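Local coordinates for cellulase (Uncultured bacterium, PDB 6XSO), which probably hydrolyses internal beta-1,4-glycosidic bonds of cellulose and related plant polysaccharides such as xylan, as a broad-specificity endoglucanase of glycoside hydrolase family 5, subfamily 4, at residues Ile157-Ala160 and Phe161-Tyr164; Gly222-Val225 and Arg226-Leu229. One frame throughout, in Å; residues are numbered along the deposited sequence. Where two conformers were deposited one is given.

Interaction 1: residues Ile157-Ala160 and Phe161-Tyr164; sequences IAEA and FKDY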
loop_
_atom_site.group_PDB
_atom_site.type_symbol
_atom_site.label_atom_id
_atom_site.label_comp_id
_atom_site.label_asym_id
_atom_site.label_seq_id
_atom_site.Cartn_x
_atom_site.Cartn_y
_atom_site.Cartn_z
ATOM N N ILE A 157 -12.424 -7.499 8.369
ATOM C CA ILE A 157 -11.025 -7.835 8.112
ATOM C C ILE A 157 -10.281 -7.957 9.433
ATOM O O ILE A 157 -9.514 -8.898 9.652
ATOM C CB ILE A 157 -10.362 -6.789 7.194
ATOM C CG1 ILE A 157 -11.056 -6.722 5.829
ATOM C CG2 ILE A 157 -8.883 -7.140 6.993
ATOM C CD1 ILE A 157 -10.726 -5.484 5.021
ATOM N N ALA A 158 -10.460 -6.970 10.315
ATOM C CA ALA A 158 -9.775 -6.985 11.603
ATOM C C ALA A 158 -10.105 -8.237 12.409
ATOM O O ALA A 158 -9.206 -8.855 13.004
ATOM C CB ALA A 158 -10.116 -5.712 12.377
ATOM N N GLU A 159 -11.378 -8.638 12.435
ATOM C CA GLU A 159 -11.742 -9.859 13.149
ATOM C C GLU A 159 -11.053 -11.074 12.553
ATOM O O GLU A 159 -10.580 -11.951 13.286
ATOM C CB GLU A 159 -13.259 -10.050 13.101
ATOM C CG GLU A 159 -14.045 -9.087 13.939
ATOM C CD GLU A 159 -13.882 -9.323 15.433
ATOM O OE1 GLU A 159 -13.261 -10.335 15.803
ATOM O OE2 GLU A 159 -14.377 -8.481 16.216
ATOM N N ALA A 160 -11.011 -11.166 11.222
ATOM C CA ALA A 160 -10.435 -12.349 10.591
ATOM C C ALA A 160 -8.960 -12.498 10.949
ATOM O O ALA A 160 -8.472 -13.618 11.166
ATOM C CB ALA A 160 -10.620 -12.274 9.076
ATOM N N PHE A 161 -8.241 -11.383 11.034
ATOM C CA PHE A 161 -6.795 -11.369 11.241
ATOM C C PHE A 161 -6.395 -11.009 12.666
ATOM O O PHE A 161 -5.200 -10.824 12.927
ATOM C CB PHE A 161 -6.133 -10.467 10.189
ATOM C CG PHE A 161 -6.217 -11.041 8.800
ATOM C CD1 PHE A 161 -5.251 -11.912 8.348
ATOM C CD2 PHE A 161 -7.286 -10.739 7.964
ATOM C CE1 PHE A 161 -5.336 -12.483 7.088
ATOM C CE2 PHE A 161 -7.374 -11.294 6.701
ATOM C CZ PHE A 161 -6.404 -12.186 6.266
ATOM N N LYS A 162 -7.354 -11.008 13.603
ATOM C CA LYS A 162 -7.099 -10.525 14.957
ATOM C C LYS A 162 -5.977 -11.288 15.659
ATOM O O LYS A 162 -5.184 -10.678 16.385
ATOM C CB LYS A 162 -8.392 -10.571 15.779
ATOM C CG LYS A 162 -8.238 -10.138 17.238
ATOM C CD LYS A 162 -9.600 -9.886 17.933
ATOM C CE LYS A 162 -10.512 -11.085 17.870
ATOM N NZ LYS A 162 -11.893 -10.754 18.372
ATOM N N ASP A 163 -5.894 -12.615 15.469
ATOM C CA ASP A 163 -4.959 -13.450 16.228
ATOM C C ASP A 163 -3.549 -13.474 15.644
ATOM O O ASP A 163 -2.670 -14.125 16.220
ATOM C CB ASP A 163 -5.502 -14.901 16.343
ATOM C CG ASP A 163 -4.811 -15.732 17.442
ATOM O OD1 ASP A 163 -4.604 -15.189 18.552
ATOM O OD2 ASP A 163 -4.520 -16.948 17.241
ATOM N N TYR A 164 -3.306 -12.791 14.526
ATOM C CA TYR A 164 -1.962 -12.737 13.971
ATOM C C TYR A 164 -1.100 -11.790 14.795
ATOM O O TYR A 164 -1.589 -10.817 15.377
ATOM C CB TYR A 164 -2.003 -12.236 12.532
ATOM C CG TYR A 164 -2.490 -13.276 11.565
ATOM C CD1 TYR A 164 -3.841 -13.553 11.445
ATOM C CD2 TYR A 164 -1.599 -14.009 10.796
ATOM C CE1 TYR A 164 -4.308 -14.518 10.567
ATOM C CE2 TYR A 164 -2.054 -14.990 9.908
ATOM C CZ TYR A 164 -3.404 -15.233 9.796
ATOM O OH TYR A 164 -3.902 -16.189 8.935
HETATM O O HOH W 1 -7.162 -14.371 13.655
#
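Glu159 and Lys162, one turn apart at the C-terminal end of helix 140-161, are joined by a salt bridge: Lys162 NZ lies 2.9 Å from Glu159 OE1. The ammonium meets that oxygen on its syn side, 18° out of the carboxylate plane. The two side chains run side by side in the same direction; Glu159 bends at chi2 and Lys162 at chi3. Lys162 starts with CG trans to the backbone N (chi1 178°), and the bend at chi3, 56°, turns its end across to the carboxylate.

Backbone bonds link the same residues. Phe161 N makes the regular i to i-4 bond to Ile157 O (3.1 Å), and a weak one to Ala158 O. Lys162 N bonds weakly to Glu159 O at 3.4 Å, three residues back. A type I beta turn spans Phe161 to Tyr164, closed by Tyr164 N on Phe161 O. One water spans the change of direction, donating to Ala160 O and accepting from Asp163 N.

Apolar contact centres on the Phe161 ring. Its CD2 packs 3.8 Å from Ala160 CB and 4.1 Å from Ile157 CG2, while Ile157 O lies at the ring edge, in its plane. The CD2 edge of the ring thus faces Ala160 CB and Ile157.

Tyr164 OH hydrogen-bonds Asp108 and Lys104 of helix 97-111. That helix also meets Phe161 through Val103 and Val107, and Ala160 through Met100. Ile119 of strand 116-119 and Phe170 of strand 168-171 also touch Phe161, wedging the helix end between helix 97-111 and the barrel wall.

Interaction 2: residues Gly222-Val225 and Arg226-Leu229; sequences GNNV and RRNL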
loop_
_atom_site.group_PDB
_atom_site.type_symbol
_atom_site.label_atom_id
_atom_site.label_comp_id
_atom_site.label_asym_id
_atom_site.label_seq_id
_atom_site.Cartn_x
_atom_site.Cartn_y
_atom_site.Cartn_z
ATOM N N GLY A 222 -8.302 -7.075 21.601
ATOM C CA GLY A 222 -7.198 -8.016 21.550
ATOM C C GLY A 222 -5.979 -7.401 20.898
ATOM O O GLY A 222 -5.663 -6.217 21.098
ATOM N N ASN A 223 -5.302 -8.203 20.078
ATOM C CA ASN A 223 -4.088 -7.740 19.423
ATOM C C ASN A 223 -4.331 -6.511 18.563
ATOM O O ASN A 223 -3.388 -5.754 18.290
ATOM C CB ASN A 223 -3.511 -8.829 18.513
ATOM C CG ASN A 223 -2.850 -9.960 19.295
ATOM O OD1 ASN A 223 -2.572 -9.833 20.486
ATOM N ND2 ASN A 223 -2.577 -11.064 18.613
ATOM N N ASN A 224 -5.560 -6.308 18.102
ATOM C CA ASN A 224 -5.816 -5.196 17.199
ATOM C C ASN A 224 -5.732 -3.851 17.905
ATOM O O ASN A 224 -5.717 -2.819 17.233
ATOM C CB ASN A 224 -7.152 -5.394 16.476
ATOM C CG ASN A 224 -7.083 -6.490 15.410
ATOM O OD1 ASN A 224 -6.010 -6.815 14.878
ATOM N ND2 ASN A 224 -8.227 -7.095 15.122
ATOM N N VAL A 225 -5.654 -3.846 19.237
ATOM C CA VAL A 225 -5.407 -2.608 19.966
ATOM C C VAL A 225 -3.984 -2.109 19.759
ATOM O O VAL A 225 -3.725 -0.901 19.869
ATOM C CB VAL A 225 -5.705 -2.844 21.456
ATOM C CG1 VAL A 225 -5.285 -1.645 22.277
ATOM C CG2 VAL A 225 -7.199 -3.149 21.653
ATOM N N ARG A 226 -3.050 -3.011 19.449
ATOM C CA ARG A 226 -1.643 -2.664 19.313
ATOM C C ARG A 226 -1.082 -2.940 17.926
ATOM O O ARG A 226 0.085 -2.618 17.675
ATOM C CB ARG A 226 -0.798 -3.425 20.344
ATOM C CG ARG A 226 -1.154 -3.153 21.794
ATOM C CD ARG A 226 -0.412 -4.133 22.709
ATOM N NE ARG A 226 -0.839 -5.520 22.505
ATOM C CZ ARG A 226 -0.048 -6.587 22.608
ATOM N NH1 ARG A 226 1.243 -6.448 22.896
ATOM N NH2 ARG A 226 -0.543 -7.802 22.407
ATOM N N ARG A 227 -1.866 -3.522 17.020
ATOM C CA ARG A 227 -1.368 -3.811 15.681
ATOM C C ARG A 227 -0.902 -2.531 14.992
ATOM O O ARG A 227 -1.478 -1.457 15.178
ATOM C CB ARG A 227 -2.458 -4.495 14.848
ATOM C CG ARG A 227 -1.971 -4.954 13.475
ATOM C CD ARG A 227 -3.018 -5.759 12.709
ATOM N NE ARG A 227 -3.530 -6.837 13.556
ATOM C CZ ARG A 227 -2.867 -7.941 13.883
ATOM N NH1 ARG A 227 -1.656 -8.182 13.408
ATOM N NH2 ARG A 227 -3.442 -8.808 14.702
ATOM N N ASN A 228 0.151 -2.649 14.199
ATOM C CA ASN A 228 0.639 -1.505 13.444
ATOM C C ASN A 228 -0.244 -1.286 12.231
ATOM O O ASN A 228 -0.457 -2.203 11.429
ATOM C CB ASN A 228 2.101 -1.736 13.126
ATOM C CG ASN A 228 2.945 -1.620 14.362
ATOM O OD1 ASN A 228 2.754 -0.699 15.158
ATOM N ND2 ASN A 228 3.855 -2.569 14.560
ATOM N N LEU A 229 -0.794 -0.077 12.139
ATOM C CA LEU A 229 -1.755 0.300 11.121
ATOM C C LEU A 229 -1.200 1.440 10.281
ATOM O O LEU A 229 -0.327 2.200 10.713
ATOM C CB LEU A 229 -3.066 0.764 11.763
ATOM C CG LEU A 229 -3.703 -0.150 12.806
ATOM C CD1 LEU A 229 -4.974 0.448 13.346
ATOM C CD2 LEU A 229 -3.976 -1.490 12.170
#
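Asn224 OD1 is gripped side-on by Arg227, whose NE and NH2 both donate to this one oxygen. The NE bond is short and nearly straight (2.8 Å, N-H...O 167°), whereas NH2 lies 3.3 Å from OD1 and is more bent. OD1 sits in the guanidinium plane, although the amide and guanidinium planes are turned 72° apart. Arg227 reaches it because CG is trans to the backbone N (chi1 -174°) and the chain then folds at chi3, bringing it alongside Asn224.

The remaining Arg227 donors are used too: NH2 also bonds a carbonyl of the loop 161-164, and NH1 bonds Gly165 O and Val168 O. Asn224 ND2 donates to Thr220 OG1 and to a carbonyl of helix 140-161, which fixes the turn of the amide. A lysine in place of Arg227 would probably lose the two-pronged grip on Asn224 OD1 and leave the carbonyls of Gly165 and Val168 without this donor.

In the backbone, Asn223 O accepts from Arg226 N at 3.0 Å and weakly from Arg227 N. Val225 N bonds Gly222 O. In one of its two conformers Arg226 NH2 bonds Gln17 O and lies 3.5 Å from Asn223 OD1.

This is a short loop with helical backbone angles at 223-225, joining helix 196-219 to strand 229-232, an alpha-to-beta loop of the TIM barrel.

How the interactions relate
Interaction 1 spans the end of helix 140-161 and the loop after it; interaction 2 lies in the loop after helix 196-219. Their centres are 9 Å apart, and they meet directly. Arg227 NH2 hydrogen-bonds Tyr164 O at 2.8 Å, and Asn224 ND2 hydrogen-bonds Ala158 O at 2.9 Å, so 222-229 supplies donors to carbonyls of the last turn of helix 140-161 (Ala158) and of the loop after it (Tyr164). Lys162 O, 3.1 Å from Arg227 NH2, is close by packing. Both centres lie about 18 Å from the chain centre, at the N-terminal ends of the parallel strands, whereas family 5 active sites lie at the C-terminal ends.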